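Local coordinates for condensin complex subunit 3 (Schizosaccharomyces pombe, PDB 5OQR), which serves as a regulatory subunit of condensin, the complex required to convert interphase chromatin into condensed, mitotic-like chromosomes, at residues 43-48 with 101-106; 245-250 with 286-291; 261-266 with 311-316; 603-608 with 628-633; 643-648 with 681-686. One frame throughout, in Å; residues are numbered along the deposited sequence.

The five contacts sample a long HEAT-repeat chain, built of helices joined by loops and without strands, from one end toward the other. Interaction 1 lies apart, its centre about 41 Å from the centre of interaction 2. Interactions 2 and 3 alternate along the sequence and share a core, their centres about 15 Å apart: Phe-286 of one packs on Leu-262 and Leu-313 of the other. Interactions 4 and 5 follow one another in the chain, with centres about 11 Å apart, and meet where Leu-605 touches Arg-644 and Ile-645 and where Phe-631 stacks on Trp-682. This is the logic of a solenoid: each helix packs on near neighbours, and long-range form is built by local steps.

Interaction 1 of 5, residues 43-48 with 101-106; sequences IILTVK and CQIIAR
Ile-103 pushes its CD1 methyl against two side chains of the 43-48 loop, Ile-44 and Leu-45. Helix 94-108, which carries Ile-103, belongs to the second HEAT repeat, and the contact packs the linker that joins helix 33-42 to helix 52-69 against it, a buried apolar junction in the N-terminal part of the solenoid. From Ile-44 it is the branch methyl CG2 that does the touching, 3.9 Å from Ile-103 CD1. With chi1 at -83° this methyl lies opposite the backbone N, while the longer CG1 arm lies beside that nitrogen, opposite the carbonyl carbon, and the two isoleucines meet at a slant.

Polar bonds hold the linker to the same helix. Arg-99, about one turn before Ile-103, donates to Val-47 O and to Gln-102 OE1, so one guanidinium group ties the linker at Val-47 to helix 94-108. Leu-45 also packs on an aromatic side chain of another protein chain. Toward Ile-103 it comes in differently from Ile-44: its side chain runs at about a right angle to that of Ile-103, and its beta carbon does not face the helix, so the contact is left to a terminal methyl. Its CD2 stops 3.8 Å from Ile-103 CD1.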
# COMPACT_ATOMS: atom_id res chain seq x y z
N ILE A 43 7.75 -41.35 22.27
CA ILE A 43 7.08 -41.78 21.05
C ILE A 43 6.36 -40.63 20.36
O ILE A 43 5.92 -40.79 19.21
CB ILE A 43 6.13 -42.95 21.39
CG1 ILE A 43 6.96 -44.23 21.55
CG2 ILE A 43 5.02 -43.11 20.33
CD1 ILE A 43 6.17 -45.50 21.75
N ILE A 44 6.24 -39.47 21.01
CA ILE A 44 5.75 -38.29 20.33
C ILE A 44 6.86 -37.57 19.58
O ILE A 44 6.58 -36.82 18.64
CB ILE A 44 5.05 -37.36 21.34
CG1 ILE A 44 3.61 -37.83 21.56
CG2 ILE A 44 5.06 -35.90 20.87
CD1 ILE A 44 2.95 -37.25 22.78
N LEU A 45 8.12 -37.79 19.96
CA LEU A 45 9.23 -37.19 19.23
C LEU A 45 9.49 -37.88 17.90
O LEU A 45 10.11 -37.27 17.01
CB LEU A 45 10.50 -37.24 20.08
CG LEU A 45 10.40 -36.73 21.52
CD1 LEU A 45 11.79 -36.58 22.12
CD2 LEU A 45 9.64 -35.41 21.60
N THR A 46 9.04 -39.12 17.73
CA THR A 46 9.28 -39.85 16.49
C THR A 46 8.28 -39.48 15.40
O THR A 46 8.63 -39.50 14.22
CB THR A 46 9.26 -41.36 16.73
OG1 THR A 46 9.41 -42.05 15.48
CG2 THR A 46 7.96 -41.80 17.40
N VAL A 47 7.04 -39.16 15.78
CA VAL A 47 6.02 -38.82 14.79
C VAL A 47 6.37 -37.49 14.14
O VAL A 47 6.68 -36.50 14.83
CB VAL A 47 4.63 -38.77 15.44
CG1 VAL A 47 4.15 -40.18 15.75
CG2 VAL A 47 4.63 -37.91 16.70
N LYS A 48 6.32 -37.45 12.81
CA LYS A 48 6.57 -36.22 12.08
C LYS A 48 5.36 -35.30 12.16
O LYS A 48 4.24 -35.72 12.45
CB LYS A 48 6.89 -36.54 10.61
CG LYS A 48 8.13 -37.40 10.40
CD LYS A 48 9.40 -36.65 10.76
CE LYS A 48 10.64 -37.53 10.70
NZ LYS A 48 10.73 -38.45 11.87
N CYS A 101 10.19 -28.51 21.42
CA CYS A 101 9.70 -27.15 21.59
C CYS A 101 8.18 -27.14 21.71
O CYS A 101 7.62 -26.39 22.51
CB CYS A 101 10.15 -26.28 20.43
SG CYS A 101 11.93 -25.99 20.38
N GLN A 102 7.50 -27.96 20.91
CA GLN A 102 6.04 -28.04 20.99
C GLN A 102 5.60 -28.44 22.39
O GLN A 102 4.71 -27.81 22.98
CB GLN A 102 5.52 -29.04 19.95
CG GLN A 102 4.01 -29.16 19.90
CD GLN A 102 3.55 -30.25 18.95
OE1 GLN A 102 4.22 -31.26 18.78
NE2 GLN A 102 2.41 -30.03 18.31
N ILE A 103 6.20 -29.50 22.94
CA ILE A 103 5.81 -29.98 24.25
C ILE A 103 6.14 -28.95 25.32
O ILE A 103 5.29 -28.58 26.14
CB ILE A 103 6.47 -31.34 24.55
CG1 ILE A 103 6.06 -32.38 23.51
CG2 ILE A 103 6.09 -31.83 25.94
CD1 ILE A 103 6.90 -33.63 23.52
N ILE A 104 7.38 -28.47 25.34
CA ILE A 104 7.80 -27.53 26.37
C ILE A 104 6.89 -26.31 26.38
O ILE A 104 6.50 -25.82 27.45
CB ILE A 104 9.28 -27.14 26.17
CG1 ILE A 104 10.18 -28.35 26.45
CG2 ILE A 104 9.66 -25.97 27.08
CD1 ILE A 104 11.62 -28.13 26.10
N ALA A 105 6.54 -25.80 25.20
CA ALA A 105 5.70 -24.62 25.12
C ALA A 105 4.38 -24.84 25.85
O ALA A 105 3.92 -23.98 26.62
CB ALA A 105 5.45 -24.24 23.66
N ARG A 106 3.75 -25.99 25.62
CA ARG A 106 2.43 -26.23 26.19
C ARG A 106 2.51 -26.61 27.67
O ARG A 106 1.66 -26.19 28.46
CB ARG A 106 1.72 -27.33 25.41
CG ARG A 106 1.54 -27.04 23.93
CD ARG A 106 0.50 -27.96 23.32
NE ARG A 106 0.41 -27.82 21.87
CZ ARG A 106 -0.43 -28.51 21.10
NH1 ARG A 106 -0.44 -28.33 19.79
NH2 ARG A 106 -1.26 -29.39 21.64

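Interaction 2 of 5, residues 245-250 with 286-291; sequences AAADML and FDVRVD
Ala-247 is the first residue of 245-250 to reach across, its methyl directed at Val-288 near the end of helix 275-288. The segment is part of helix 240-257, within the fifth HEAT repeat, and the contact joins this helix to a later one of the same solenoid. Alanine keeps the surface low here, and the two backbones come close: the CA atoms of Asp-248 and Val-288 are 7.0 Å apart. Next in order, Asp-248 passes Val-288 at a slant, its OD1 3.8 Å from Val-288 CG1 and 3.9 Å from Val-288 CG2. The methyls offer no polar hydrogen, so this is van der Waals contact; OD1 has its charged partner in Lys-244, one turn back on the same helix. Leu-250, farther along, packs instead on Leu-265.

Facing them, Val-288 uses its branches unequally. Its chi1 of 180° sets CG1 opposite the backbone N, where it touches Asp-248 alone, and CG2 opposite the carbonyl carbon, where it meets both Ala-247 and Asp-248. Arg-289, where the chain leaves helical geometry, bonds through NH1 to Ala-251 O, a polar tie between the end of helix 275-288 and helix 240-257. The shortest approach is between Ala-247 CB and Val-288 CG2, at 3.7 Å.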
# COMPACT_ATOMS: atom_id res chain seq x y z
N ALA A 245 -11.54 -6.49 9.74
CA ALA A 245 -11.09 -6.56 11.13
C ALA A 245 -10.79 -5.18 11.68
O ALA A 245 -11.05 -4.91 12.86
CB ALA A 245 -9.85 -7.46 11.23
N ALA A 246 -10.24 -4.29 10.85
CA ALA A 246 -9.95 -2.94 11.30
C ALA A 246 -11.23 -2.14 11.52
O ALA A 246 -11.33 -1.35 12.46
CB ALA A 246 -9.05 -2.23 10.29
N ALA A 247 -12.23 -2.35 10.66
CA ALA A 247 -13.51 -1.67 10.82
C ALA A 247 -14.25 -2.16 12.06
O ALA A 247 -14.97 -1.38 12.70
CB ALA A 247 -14.37 -1.87 9.58
N ASP A 248 -14.08 -3.43 12.42
CA ASP A 248 -14.73 -3.96 13.62
C ASP A 248 -14.07 -3.45 14.89
O ASP A 248 -14.75 -3.13 15.87
CB ASP A 248 -14.73 -5.49 13.59
CG ASP A 248 -15.82 -6.06 12.70
OD1 ASP A 248 -16.34 -5.32 11.84
OD2 ASP A 248 -16.16 -7.25 12.86
N MET A 249 -12.73 -3.36 14.89
CA MET A 249 -12.03 -2.77 16.02
C MET A 249 -12.46 -1.32 16.22
O MET A 249 -12.59 -0.85 17.36
CB MET A 249 -10.53 -2.85 15.80
CG MET A 249 -9.68 -2.06 16.80
SD MET A 249 -8.01 -1.79 16.21
CE MET A 249 -8.31 -0.68 14.83
N LEU A 250 -12.67 -0.60 15.12
CA LEU A 250 -13.07 0.80 15.20
C LEU A 250 -14.52 0.92 15.65
O LEU A 250 -14.86 1.83 16.42
CB LEU A 250 -12.85 1.46 13.84
CG LEU A 250 -13.15 2.95 13.62
CD1 LEU A 250 -14.60 3.15 13.22
CD2 LEU A 250 -12.80 3.78 14.85
N PHE A 286 -20.23 3.21 9.82
CA PHE A 286 -21.63 3.04 9.46
C PHE A 286 -21.86 1.93 8.45
O PHE A 286 -23.02 1.53 8.25
CB PHE A 286 -22.20 4.36 8.92
CG PHE A 286 -22.43 5.39 9.99
CD1 PHE A 286 -23.34 5.16 11.00
CD2 PHE A 286 -21.74 6.59 9.98
CE1 PHE A 286 -23.55 6.10 11.99
CE2 PHE A 286 -21.95 7.53 10.96
CZ PHE A 286 -22.86 7.29 11.97
N ASP A 287 -20.81 1.43 7.81
CA ASP A 287 -20.94 0.18 7.07
C ASP A 287 -21.10 -0.99 8.02
O ASP A 287 -21.85 -1.94 7.74
CB ASP A 287 -19.73 -0.03 6.15
CG ASP A 287 -19.82 0.77 4.87
OD1 ASP A 287 -20.95 1.04 4.40
OD2 ASP A 287 -18.76 1.13 4.32
N VAL A 288 -20.42 -0.94 9.16
CA VAL A 288 -20.54 -1.98 10.18
C VAL A 288 -21.82 -1.79 10.99
O VAL A 288 -22.50 -2.76 11.33
CB VAL A 288 -19.29 -1.98 11.08
CG1 VAL A 288 -19.40 -3.05 12.15
CG2 VAL A 288 -18.04 -2.19 10.25
N ARG A 289 -22.15 -0.55 11.33
CA ARG A 289 -23.27 -0.23 12.21
C ARG A 289 -24.29 0.60 11.43
O ARG A 289 -24.49 1.79 11.72
CB ARG A 289 -22.77 0.53 13.46
CG ARG A 289 -21.53 -0.07 14.14
CD ARG A 289 -21.86 -1.25 15.03
NE ARG A 289 -22.81 -0.89 16.09
CZ ARG A 289 -22.47 -0.39 17.27
NH1 ARG A 289 -21.20 -0.18 17.58
NH2 ARG A 289 -23.41 -0.11 18.16
N VAL A 290 -24.94 -0.02 10.45
CA VAL A 290 -25.92 0.70 9.65
C VAL A 290 -27.09 1.15 10.51
O VAL A 290 -27.73 2.16 10.22
CB VAL A 290 -26.40 -0.19 8.48
CG1 VAL A 290 -27.42 0.57 7.63
CG2 VAL A 290 -25.23 -0.62 7.62
N ASP A 291 -27.40 0.40 11.58
CA ASP A 291 -28.52 0.77 12.44
C ASP A 291 -28.34 2.17 13.02
O ASP A 291 -29.31 2.91 13.19
CB ASP A 291 -28.66 -0.25 13.57
CG ASP A 291 -27.37 -0.47 14.33
OD1 ASP A 291 -26.31 -0.57 13.69
OD2 ASP A 291 -27.41 -0.54 15.58

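Interaction 3 of 5, residues 261-266 with 311-316; sequences NLLELL and SLLART
Into the hollow formed by Leu-262, Leu-263 and Leu-266 on the short helix 262-266 projects a single bump, Leu-313. Its two methyls are shared out: CD1 lies 3.7 Å from Leu-262 CD2, whereas CD2 lies 4.1 Å from Leu-263 CD2. With chi1 at 177° the fork of Leu-313 extends opposite its backbone N, carrying both tips across the gap between the axes of 262-266 and 311-316, 11.1 Å at closest approach. Leu-262 slants past the fork, and Leu-263 stands nearly perpendicular to it. Leu-266 fills in nearer the stem, its CD1 4.4 Å from Leu-313 CB. The start of the short helix is capped by Asn-261, whose OD1 accepts from Glu-264 N in the carbonyl plane, on a lone pair.

The axes of these two segments make an angle of 114°, so 262-266 runs strongly across 311-316. Helix 275-288 adds Phe-286 against Leu-262, while helix 356-372 packs on helix 308-324 through Ser-311 and Leu-312.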
# COMPACT_ATOMS: atom_id res chain seq x y z
N ASN A 261 -19.96 7.35 21.99
CA ASN A 261 -20.27 8.67 21.45
C ASN A 261 -19.34 8.91 20.26
O ASN A 261 -18.15 9.19 20.44
CB ASN A 261 -20.11 9.75 22.51
CG ASN A 261 -20.75 11.06 22.10
OD1 ASN A 261 -20.08 11.97 21.61
ND2 ASN A 261 -22.06 11.17 22.28
N LEU A 262 -19.90 8.80 19.06
CA LEU A 262 -19.09 8.94 17.85
C LEU A 262 -18.36 10.27 17.82
O LEU A 262 -17.19 10.34 17.42
CB LEU A 262 -19.98 8.78 16.61
CG LEU A 262 -19.26 8.74 15.27
CD1 LEU A 262 -18.34 7.54 15.18
CD2 LEU A 262 -20.27 8.72 14.14
N LEU A 263 -19.02 11.35 18.24
CA LEU A 263 -18.37 12.65 18.28
C LEU A 263 -17.16 12.64 19.20
O LEU A 263 -16.09 13.15 18.85
CB LEU A 263 -19.37 13.73 18.72
CG LEU A 263 -20.39 14.21 17.69
CD1 LEU A 263 -21.32 15.22 18.33
CD2 LEU A 263 -19.70 14.83 16.48
N GLU A 264 -17.31 12.05 20.39
CA GLU A 264 -16.20 12.00 21.33
C GLU A 264 -15.02 11.24 20.74
O GLU A 264 -13.86 11.58 20.99
CB GLU A 264 -16.65 11.37 22.65
CG GLU A 264 -15.60 11.44 23.74
CD GLU A 264 -16.15 11.05 25.10
OE1 GLU A 264 -15.34 10.74 26.00
OE2 GLU A 264 -17.39 11.06 25.27
N LEU A 265 -15.30 10.19 19.97
CA LEU A 265 -14.23 9.48 19.27
C LEU A 265 -13.58 10.38 18.23
O LEU A 265 -12.35 10.40 18.10
CB LEU A 265 -14.79 8.21 18.62
CG LEU A 265 -13.82 7.31 17.85
CD1 LEU A 265 -14.35 5.89 17.84
CD2 LEU A 265 -13.59 7.77 16.42
N LEU A 266 -14.38 11.12 17.46
CA LEU A 266 -13.83 11.99 16.43
C LEU A 266 -12.89 13.03 17.03
O LEU A 266 -11.89 13.39 16.41
CB LEU A 266 -14.96 12.66 15.66
CG LEU A 266 -15.87 11.74 14.85
CD1 LEU A 266 -17.09 12.50 14.35
CD2 LEU A 266 -15.12 11.14 13.69
N SER A 311 -19.31 19.18 12.34
CA SER A 311 -19.56 19.56 10.96
C SER A 311 -19.08 18.48 9.99
O SER A 311 -19.73 18.23 8.97
CB SER A 311 -18.87 20.89 10.65
OG SER A 311 -17.46 20.77 10.72
N LEU A 312 -17.96 17.84 10.30
CA LEU A 312 -17.47 16.76 9.45
C LEU A 312 -18.44 15.59 9.44
O LEU A 312 -18.63 14.94 8.41
CB LEU A 312 -16.10 16.30 9.93
CG LEU A 312 -15.43 15.21 9.09
CD1 LEU A 312 -14.95 15.77 7.77
CD2 LEU A 312 -14.29 14.59 9.85
N LEU A 313 -19.08 15.31 10.58
CA LEU A 313 -20.04 14.21 10.64
C LEU A 313 -21.23 14.46 9.72
O LEU A 313 -21.70 13.54 9.04
CB LEU A 313 -20.51 14.02 12.08
CG LEU A 313 -21.58 12.94 12.28
CD1 LEU A 313 -21.06 11.57 11.84
CD2 LEU A 313 -22.02 12.91 13.73
N ALA A 314 -21.74 15.69 9.69
CA ALA A 314 -22.87 16.00 8.82
C ALA A 314 -22.48 15.89 7.35
O ALA A 314 -23.24 15.36 6.54
CB ALA A 314 -23.41 17.39 9.15
N ARG A 315 -21.30 16.40 6.99
CA ARG A 315 -20.86 16.34 5.60
C ARG A 315 -20.67 14.90 5.15
O ARG A 315 -20.96 14.56 4.00
CB ARG A 315 -19.57 17.14 5.43
CG ARG A 315 -18.82 16.87 4.14
CD ARG A 315 -17.76 15.79 4.32
NE ARG A 315 -16.94 15.60 3.13
CZ ARG A 315 -15.69 16.01 2.98
NH1 ARG A 315 -15.06 15.78 1.84
NH2 ARG A 315 -15.06 16.65 3.95
N THR A 316 -20.18 14.03 6.04
CA THR A 316 -19.99 12.63 5.68
C THR A 316 -21.33 11.89 5.64
O THR A 316 -21.57 11.09 4.72
CB THR A 316 -19.05 11.95 6.68
OG1 THR A 316 -17.84 12.72 6.79
CG2 THR A 316 -18.70 10.55 6.21

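Interaction 4 of 5, residues 603-608 with 628-633; sequences LFLKPL and GYFFPV
Two phenylalanines, Phe-630 and Phe-631, reach from helix 621-635 toward helix 601-613 and grip Leu-608. These are successive helices of the condensin subunit's C-terminal helical-repeat region; the axes of the two segments come no closer than 12.8 Å, at 133° between their directions, and bulky rings bridge the distance. The tight part lies at the Leu-608 tip, where CD1 comes 3.7 Å from Phe-630 CE1; leucine and ring approach from opposite directions. Phe-630 can extend this far because chi1 of 153° swings its ring away from the backbone N. Beside it, the ring edge of Phe-630 meets the face of Phe-631, so the two neighbouring rings pack edge to face.

Packing is looser at Leu-605, whose CD1 reaches the edge of the Phe-630 ring at 4.4 Å from its CZ; the same leucine also packs on Ile-645 of helix 639-661. More open still are the outer flanks, where Leu-603 is exposed and Lys-606 and Pro-607 are partly so. On the other helix, Tyr-629 is turned from this core and packs on a polar side chain of another protein chain. The rim of Phe-631 meets the leucine's backbone: its CZ is 4.0 Å from Leu-608 C, with Leu-608 CB 4.1 Å from that same CZ.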
# COMPACT_ATOMS: atom_id res chain seq x y z
N LEU A 603 11.21 5.85 -26.74
CA LEU A 603 12.31 6.71 -26.31
C LEU A 603 12.34 6.85 -24.79
O LEU A 603 13.43 6.93 -24.20
CB LEU A 603 12.18 8.08 -26.98
CG LEU A 603 13.32 9.07 -26.73
CD1 LEU A 603 14.60 8.61 -27.41
CD2 LEU A 603 12.93 10.47 -27.18
N PHE A 604 11.18 6.90 -24.15
CA PHE A 604 11.12 7.09 -22.70
C PHE A 604 11.07 5.79 -21.93
O PHE A 604 11.48 5.76 -20.76
CB PHE A 604 9.89 7.94 -22.34
CG PHE A 604 10.04 9.39 -22.67
CD1 PHE A 604 10.84 10.21 -21.90
CD2 PHE A 604 9.37 9.94 -23.75
CE1 PHE A 604 10.98 11.55 -22.20
CE2 PHE A 604 9.50 11.28 -24.06
CZ PHE A 604 10.31 12.08 -23.28
N LEU A 605 10.57 4.72 -22.54
CA LEU A 605 10.37 3.47 -21.81
C LEU A 605 11.67 2.97 -21.19
O LEU A 605 11.67 2.45 -20.07
CB LEU A 605 9.77 2.42 -22.74
CG LEU A 605 8.67 1.47 -22.28
CD1 LEU A 605 7.74 2.07 -21.24
CD2 LEU A 605 7.87 1.04 -23.50
N LYS A 606 12.79 3.13 -21.90
CA LYS A 606 14.06 2.64 -21.37
C LYS A 606 14.59 3.55 -20.26
O LYS A 606 14.90 3.03 -19.17
CB LYS A 606 15.07 2.46 -22.51
CG LYS A 606 16.43 1.94 -22.08
CD LYS A 606 17.53 2.49 -22.96
CE LYS A 606 18.89 1.97 -22.53
NZ LYS A 606 20.00 2.87 -22.96
N PRO A 607 14.72 4.86 -20.45
CA PRO A 607 15.09 5.71 -19.31
C PRO A 607 14.18 5.56 -18.10
O PRO A 607 14.66 5.68 -16.96
CB PRO A 607 15.02 7.12 -19.90
CG PRO A 607 15.28 6.93 -21.33
CD PRO A 607 14.67 5.63 -21.70
N LEU A 608 12.89 5.32 -18.31
CA LEU A 608 11.98 5.14 -17.18
C LEU A 608 12.35 3.90 -16.38
O LEU A 608 12.47 3.95 -15.15
CB LEU A 608 10.54 5.03 -17.67
CG LEU A 608 9.61 6.24 -17.55
CD1 LEU A 608 8.20 5.80 -17.88
CD2 LEU A 608 9.64 6.88 -16.17
N GLY A 628 5.49 2.50 -9.81
CA GLY A 628 4.94 1.26 -9.30
C GLY A 628 3.52 1.01 -9.78
O GLY A 628 3.09 -0.13 -9.88
N TYR A 629 2.79 2.08 -10.07
CA TYR A 629 1.44 1.98 -10.60
C TYR A 629 1.39 2.03 -12.12
O TYR A 629 0.51 1.41 -12.73
CB TYR A 629 0.56 3.10 -10.03
CG TYR A 629 -0.80 3.19 -10.68
CD1 TYR A 629 -1.07 4.16 -11.63
CD2 TYR A 629 -1.81 2.30 -10.35
CE1 TYR A 629 -2.31 4.24 -12.24
CE2 TYR A 629 -3.05 2.37 -10.94
CZ TYR A 629 -3.29 3.34 -11.89
OH TYR A 629 -4.53 3.41 -12.48
N PHE A 630 2.33 2.74 -12.74
CA PHE A 630 2.27 2.94 -14.19
C PHE A 630 2.64 1.67 -14.95
O PHE A 630 1.92 1.26 -15.86
CB PHE A 630 3.20 4.09 -14.58
CG PHE A 630 3.73 4.00 -15.98
CD1 PHE A 630 4.96 3.40 -16.23
CD2 PHE A 630 3.01 4.50 -17.05
CE1 PHE A 630 5.45 3.30 -17.51
CE2 PHE A 630 3.50 4.41 -18.33
CZ PHE A 630 4.72 3.81 -18.56
N PHE A 631 3.76 1.05 -14.59
CA PHE A 631 4.25 -0.09 -15.37
C PHE A 631 3.20 -1.19 -15.50
O PHE A 631 2.97 -1.66 -16.63
CB PHE A 631 5.55 -0.62 -14.77
CG PHE A 631 6.76 0.21 -15.09
CD1 PHE A 631 7.12 0.43 -16.41
CD2 PHE A 631 7.53 0.77 -14.09
CE1 PHE A 631 8.23 1.20 -16.72
CE2 PHE A 631 8.64 1.53 -14.39
CZ PHE A 631 8.99 1.75 -15.71
N PRO A 632 2.54 -1.65 -14.44
CA PRO A 632 1.48 -2.65 -14.63
C PRO A 632 0.34 -2.15 -15.50
O PRO A 632 -0.18 -2.90 -16.33
CB PRO A 632 1.03 -2.96 -13.20
CG PRO A 632 2.15 -2.53 -12.33
CD PRO A 632 2.77 -1.36 -13.01
N VAL A 633 -0.07 -0.90 -15.32
CA VAL A 633 -1.18 -0.35 -16.10
C VAL A 633 -0.80 -0.27 -17.57
O VAL A 633 -1.58 -0.63 -18.45
CB VAL A 633 -1.58 1.04 -15.55
CG1 VAL A 633 -2.43 1.82 -16.55
CG2 VAL A 633 -2.33 0.88 -14.25

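Interaction 5 of 5, residues 643-648 with 681-686; sequences WRIATI and DWTDNE
Ile-645 and Ala-646 receive the methyl of Thr-683 in a buried seam between helix 639-661 and the chain leaving helix 669-682, in the C-terminal helical-repeat region of the subunit.

The apolar contacts come first. Thr-683 CG2 lies 3.8 Å from Ile-645 CG2, the two side chains passing at a slant, and 4.2 Å from Ala-646 CB. Ile-645 splits its work: the CG2 branch serves the threonine, while the long arm carries CD1 to 4.4 Å from Trp-682 CB. Beside the small alanine the backbones are close, with the CA atoms of Ala-646 and Thr-683 only 6.5 Å apart.

Polar bonds hold the threonine hydroxyl. With chi1 at 48°, OG1 sits between the backbone N and the carbonyl carbon, within hydrogen-bonding reach of Met-679 O, its strongest polar partner, and of Leu-680 O and His-707 NE2, which must share its single proton and lone pairs; the methyl is left for the seam. Gln-642, just before the first segment, uses NE2 toward both Trp-682 O and Asp-684 O, tying the two parts together through backbone carbonyls. Asp-684 then forms an Asx turn, its OD1 accepting from Glu-686 N at 2.8 Å from above the carboxylate plane.

Aromatic stacking completes the set, Trp-643 lying on His-709 of helix 706-717. Thr-683 CG2 also lies 3.9 Å from the backbone N of Ala-646.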
# COMPACT_ATOMS: atom_id res chain seq x y z
N TRP A 643 5.09 -5.43 -26.13
CA TRP A 643 6.07 -5.53 -27.21
C TRP A 643 7.11 -4.43 -27.11
O TRP A 643 8.31 -4.68 -27.28
CB TRP A 643 5.35 -5.47 -28.56
CG TRP A 643 6.22 -5.80 -29.73
CD1 TRP A 643 7.04 -4.95 -30.40
CD2 TRP A 643 6.34 -7.07 -30.38
NE1 TRP A 643 7.67 -5.61 -31.43
CE2 TRP A 643 7.26 -6.92 -31.43
CE3 TRP A 643 5.77 -8.33 -30.17
CZ2 TRP A 643 7.62 -7.97 -32.27
CZ3 TRP A 643 6.13 -9.37 -31.00
CH2 TRP A 643 7.04 -9.18 -32.04
N ARG A 644 6.68 -3.20 -26.83
CA ARG A 644 7.62 -2.09 -26.70
C ARG A 644 8.61 -2.32 -25.56
O ARG A 644 9.76 -1.87 -25.64
CB ARG A 644 6.86 -0.79 -26.47
CG ARG A 644 5.94 -0.38 -27.60
CD ARG A 644 5.27 0.95 -27.30
NE ARG A 644 4.30 1.33 -28.33
CZ ARG A 644 2.99 1.17 -28.24
NH1 ARG A 644 2.44 0.63 -27.16
NH2 ARG A 644 2.21 1.55 -29.23
N ILE A 645 8.19 -3.01 -24.50
CA ILE A 645 9.07 -3.24 -23.37
C ILE A 645 10.11 -4.30 -23.72
O ILE A 645 11.28 -4.18 -23.35
CB ILE A 645 8.25 -3.63 -22.12
CG1 ILE A 645 7.30 -2.49 -21.75
CG2 ILE A 645 9.17 -3.94 -20.94
CD1 ILE A 645 6.27 -2.85 -20.70
N ALA A 646 9.70 -5.34 -24.44
CA ALA A 646 10.65 -6.35 -24.88
C ALA A 646 11.65 -5.78 -25.88
O ALA A 646 12.77 -6.28 -25.99
CB ALA A 646 9.91 -7.54 -25.49
N THR A 647 11.26 -4.72 -26.60
CA THR A 647 12.14 -4.15 -27.62
C THR A 647 13.31 -3.40 -27.00
O THR A 647 14.36 -3.27 -27.64
CB THR A 647 11.33 -3.23 -28.53
OG1 THR A 647 10.35 -4.00 -29.23
CG2 THR A 647 12.22 -2.51 -29.54
N ILE A 648 13.15 -2.88 -25.78
CA ILE A 648 14.23 -2.20 -25.07
C ILE A 648 14.66 -2.95 -23.83
O ILE A 648 15.61 -2.53 -23.16
CB ILE A 648 13.83 -0.74 -24.72
CG1 ILE A 648 12.53 -0.69 -23.91
CG2 ILE A 648 13.69 0.09 -25.98
CD1 ILE A 648 12.73 -0.76 -22.42
N ASP A 681 7.70 -10.43 -16.15
CA ASP A 681 6.27 -10.45 -15.86
C ASP A 681 5.54 -9.39 -16.68
O ASP A 681 4.45 -9.65 -17.20
CB ASP A 681 6.04 -10.24 -14.37
CG ASP A 681 6.61 -11.36 -13.53
OD1 ASP A 681 6.23 -11.48 -12.35
OD2 ASP A 681 7.43 -12.13 -14.06
N TRP A 682 6.13 -8.20 -16.80
CA TRP A 682 5.51 -7.14 -17.59
C TRP A 682 5.29 -7.57 -19.03
O TRP A 682 4.33 -7.13 -19.67
CB TRP A 682 6.37 -5.88 -17.55
CG TRP A 682 6.45 -5.23 -16.20
CD1 TRP A 682 5.60 -5.41 -15.16
CD2 TRP A 682 7.44 -4.29 -15.77
NE1 TRP A 682 6.00 -4.64 -14.09
CE2 TRP A 682 7.13 -3.94 -14.44
CE3 TRP A 682 8.56 -3.72 -16.37
CZ2 TRP A 682 7.89 -3.05 -13.71
CZ3 TRP A 682 9.32 -2.83 -15.64
CH2 TRP A 682 8.98 -2.50 -14.32
N THR A 683 6.18 -8.40 -19.57
CA THR A 683 6.12 -8.81 -20.96
C THR A 683 5.38 -10.13 -21.16
O THR A 683 5.24 -10.57 -22.30
CB THR A 683 7.54 -8.91 -21.52
OG1 THR A 683 8.36 -9.65 -20.62
CG2 THR A 683 8.14 -7.54 -21.69
N ASP A 684 4.90 -10.75 -20.09
CA ASP A 684 4.20 -12.03 -20.19
C ASP A 684 2.79 -11.81 -20.73
O ASP A 684 2.00 -11.07 -20.13
CB ASP A 684 4.15 -12.70 -18.82
CG ASP A 684 3.58 -14.10 -18.86
OD1 ASP A 684 2.85 -14.43 -19.83
OD2 ASP A 684 3.85 -14.87 -17.92
N ASN A 685 2.47 -12.45 -21.85
CA ASN A 685 1.16 -12.28 -22.47
C ASN A 685 0.04 -12.78 -21.57
O ASN A 685 -1.09 -12.28 -21.64
CB ASN A 685 1.12 -13.01 -23.81
CG ASN A 685 -0.22 -12.85 -24.51
OD1 ASN A 685 -1.04 -13.77 -24.52
ND2 ASN A 685 -0.45 -11.68 -25.10
N GLU A 686 0.33 -13.76 -20.71
CA GLU A 686 -0.70 -14.31 -19.84
C GLU A 686 -1.22 -13.28 -18.84
O GLU A 686 -2.35 -13.41 -18.36
CB GLU A 686 -0.16 -15.52 -19.09
CG GLU A 686 -1.18 -16.25 -18.22
CD GLU A 686 -2.29 -16.89 -19.04
OE1 GLU A 686 -2.14 -16.98 -20.28
OE2 GLU A 686 -3.30 -17.31 -18.45